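Local structure of catechol 2,3-dioxygenase (Pseudomonas sp. KL28, 3HPY) at residues Cys155-Pro160 against His201-Val206. The protein probably cleaves the ring of catechols next to the diol with molecular oxygen, as an iron-dependent extradiol dioxygenase of an alkylphenol degradation pathway. Sequence-based numbering, arbitrary orientation.
Sequences CLLYGP and HDIAFV. With MCT (4-methylcatechol), chain J.
Leu157 CD2 sits over one face of the Phe205 ring, 4.0 Å from its centroid and 29° off the normal, a CH-pi contact in which the two side chains run alongside each other. The same methyl meets Ile203 CD1 at 3.4 Å, tighter than usual for two carbons, with the side chains crossing at about a right angle. Helix 162-171 packs on Phe205 and Ile203 through Phe169, while Phe69 of strand 65-73 touches Cys155 and Ile203. On the sheet face opposite Leu157 and Phe205, Val206 CB makes a CH-pi contact above the Tyr158 ring, toward its rim and 3.6 Å from the centroid. Val206 CG2 reaches back to Leu156 CD2 at 3.5 Å, another close pair.

Between these faces the backbones pair as parallel strands, axes 26° apart. Cys155 O accepts from Ala204 N, Leu157 N gives to Ala204 O at 2.9 Å, and Leu157 O accepts from Val206 N; the Gly159 N to Val206 O bond at 3.4 Å is weak. Strand 213-220 flanks 155-159 on its other side, with backbone hydrogen bonds from Leu156 to His215 and His216.

At the substrate end, chi1 of -168° swings Leu156 CG away from the backbone N, letting Leu156 CD1 meet O3 of 4-methylcatechol at 3.8 Å while CD2 keeps to Val206. His201 NE2 donates a weak hydrogen bond to O4 of 4-methylcatechol at 3.2 Å, the oxygen lying in the imidazole plane at the ring edge. Asp202 OD2 is hydrogen-bonded to Cys196 N and Ser197 OG, and OD1 forms a salt bridge with Lys199 NZ. Backbone hydrogen bonds thus join neighbouring parallel strands of this glyoxalase-like module, and apolar packing on both faces implies a firm frame that sets Leu156 and His201 at the pocket, beside the iron held by His154, His216 and Glu267.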
loop_
_atom_site.group_PDB
_atom_site.type_symbol
_atom_site.label_atom_id
_atom_site.label_comp_id
_atom_site.label_asym_id
_atom_site.label_seq_id
_atom_site.Cartn_x
_atom_site.Cartn_y
_atom_site.Cartn_z
ATOM N N CYS C 155 22.536 -10.559 4.517
ATOM C CA CYS C 155 22.942 -11.482 3.470
ATOM C C CYS C 155 22.718 -12.866 4.047
ATOM O O CYS C 155 22.608 -13.031 5.266
ATOM C CB CYS C 155 24.415 -11.292 3.085
ATOM S SG CYS C 155 25.624 -11.933 4.279
ATOM N N LEU C 156 22.618 -13.859 3.174
ATOM C CA LEU C 156 22.410 -15.223 3.619
ATOM C C LEU C 156 23.544 -16.047 3.035
ATOM O O LEU C 156 23.714 -16.107 1.818
ATOM C CB LEU C 156 21.054 -15.734 3.127
ATOM C CG LEU C 156 20.492 -17.034 3.709
ATOM C CD1 LEU C 156 19.048 -17.210 3.258
ATOM C CD2 LEU C 156 21.320 -18.214 3.252
ATOM N N LEU C 157 24.329 -16.663 3.913
ATOM C CA LEU C 157 25.462 -17.472 3.493
ATOM C C LEU C 157 25.186 -18.956 3.619
ATOM O O LEU C 157 24.419 -19.393 4.480
ATOM C CB LEU C 157 26.704 -17.143 4.325
ATOM C CG LEU C 157 27.197 -15.700 4.381
ATOM C CD1 LEU C 157 26.948 -14.994 3.050
ATOM C CD2 LEU C 157 26.497 -14.997 5.517
ATOM N N TYR C 158 25.833 -19.720 2.746
ATOM C CA TYR C 158 25.722 -21.171 2.728
ATOM C C TYR C 158 27.097 -21.763 2.970
ATOM O O TYR C 158 28.037 -21.486 2.236
ATOM C CB TYR C 158 25.207 -21.656 1.379
ATOM C CG TYR C 158 23.724 -21.882 1.338
ATOM C CD1 TYR C 158 22.834 -20.841 1.590
ATOM C CD2 TYR C 158 23.203 -23.137 1.020
ATOM C CE1 TYR C 158 21.455 -21.042 1.520
ATOM C CE2 TYR C 158 21.826 -23.348 0.950
ATOM C CZ TYR C 158 20.958 -22.295 1.200
ATOM O OH TYR C 158 19.600 -22.483 1.120
ATOM N N GLY C 159 27.209 -22.576 4.007
ATOM C CA GLY C 159 28.481 -23.190 4.319
ATOM C C GLY C 159 28.276 -24.226 5.397
ATOM O O GLY C 159 27.221 -24.247 6.033
ATOM N N PRO C 160 29.260 -25.109 5.619
ATOM C CA PRO C 160 29.193 -26.165 6.636
ATOM C C PRO C 160 29.365 -25.668 8.076
ATOM O O PRO C 160 29.810 -24.538 8.305
ATOM C CB PRO C 160 30.318 -27.111 6.218
ATOM C CG PRO C 160 31.332 -26.168 5.613
ATOM C CD PRO C 160 30.459 -25.260 4.774
ATOM N N HIS C 201 16.745 -9.843 11.471
ATOM C CA HIS C 201 18.070 -10.431 11.269
ATOM C C HIS C 201 19.022 -9.538 10.486
ATOM O O HIS C 201 18.626 -8.809 9.569
ATOM C CB HIS C 201 17.982 -11.793 10.584
ATOM C CG HIS C 201 17.531 -11.726 9.161
ATOM N ND1 HIS C 201 16.498 -10.912 8.751
ATOM C CD2 HIS C 201 17.938 -12.404 8.063
ATOM C CE1 HIS C 201 16.285 -11.093 7.461
ATOM N NE2 HIS C 201 17.145 -11.994 7.018
ATOM N N ASP C 202 20.290 -9.596 10.864
ATOM C CA ASP C 202 21.313 -8.825 10.185
ATOM C C ASP C 202 22.096 -9.769 9.282
ATOM O O ASP C 202 22.784 -9.336 8.357
ATOM C CB ASP C 202 22.223 -8.159 11.217
ATOM C CG ASP C 202 21.525 -7.014 11.938
ATOM O OD1 ASP C 202 21.476 -5.898 11.380
ATOM O OD2 ASP C 202 21.002 -7.251 13.049
ATOM N N ILE C 203 21.961 -11.066 9.545
ATOM C CA ILE C 203 22.647 -12.081 8.762
ATOM C C ILE C 203 22.046 -13.457 9.040
ATOM O O ILE C 203 21.509 -13.703 10.129
ATOM C CB ILE C 203 24.169 -12.090 9.087
ATOM C CG1 ILE C 203 24.927 -12.937 8.059
ATOM C CG2 ILE C 203 24.397 -12.620 10.497
ATOM C CD1 ILE C 203 26.446 -12.742 8.109
ATOM N N ALA C 204 22.114 -14.348 8.052
ATOM C CA ALA C 204 21.581 -15.702 8.217
ATOM C C ALA C 204 22.499 -16.710 7.545
ATOM O O ALA C 204 23.252 -16.360 6.640
ATOM C CB ALA C 204 20.173 -15.805 7.629
ATOM N N PHE C 205 22.429 -17.956 8.011
ATOM C CA PHE C 205 23.246 -19.056 7.489
ATOM C C PHE C 205 22.399 -20.313 7.304
ATOM O O PHE C 205 21.490 -20.596 8.095
ATOM C CB PHE C 205 24.398 -19.421 8.443
ATOM C CG PHE C 205 25.455 -18.363 8.580
ATOM C CD1 PHE C 205 25.327 -17.342 9.520
ATOM C CD2 PHE C 205 26.587 -18.391 7.777
ATOM C CE1 PHE C 205 26.309 -16.370 9.656
ATOM C CE2 PHE C 205 27.577 -17.420 7.905
ATOM C CZ PHE C 205 27.437 -16.407 8.846
ATOM N N VAL C 206 22.709 -21.069 6.259
ATOM C CA VAL C 206 22.000 -22.309 5.992
ATOM C C VAL C 206 23.041 -23.415 5.834
ATOM O O VAL C 206 24.032 -23.239 5.124
ATOM C CB VAL C 206 21.151 -22.201 4.717
ATOM C CG1 VAL C 206 20.409 -23.500 4.473
ATOM C CG2 VAL C 206 20.156 -21.066 4.856
HETATM C C1 MCT J . 14.394 -16.326 4.411
HETATM C C2 MCT J . 15.418 -15.957 3.522
HETATM C C3 MCT J . 15.815 -14.601 3.454
HETATM O O3 MCT J . 16.785 -14.245 2.607
HETATM C C4 MCT J . 15.199 -13.617 4.275
HETATM O O4 MCT J . 15.598 -12.317 4.192
HETATM C C5 MCT J . 14.165 -13.994 5.175
HETATM C C6 MCT J . 13.771 -15.355 5.235
HETATM C C MCT J . 13.962 -17.756 4.486
#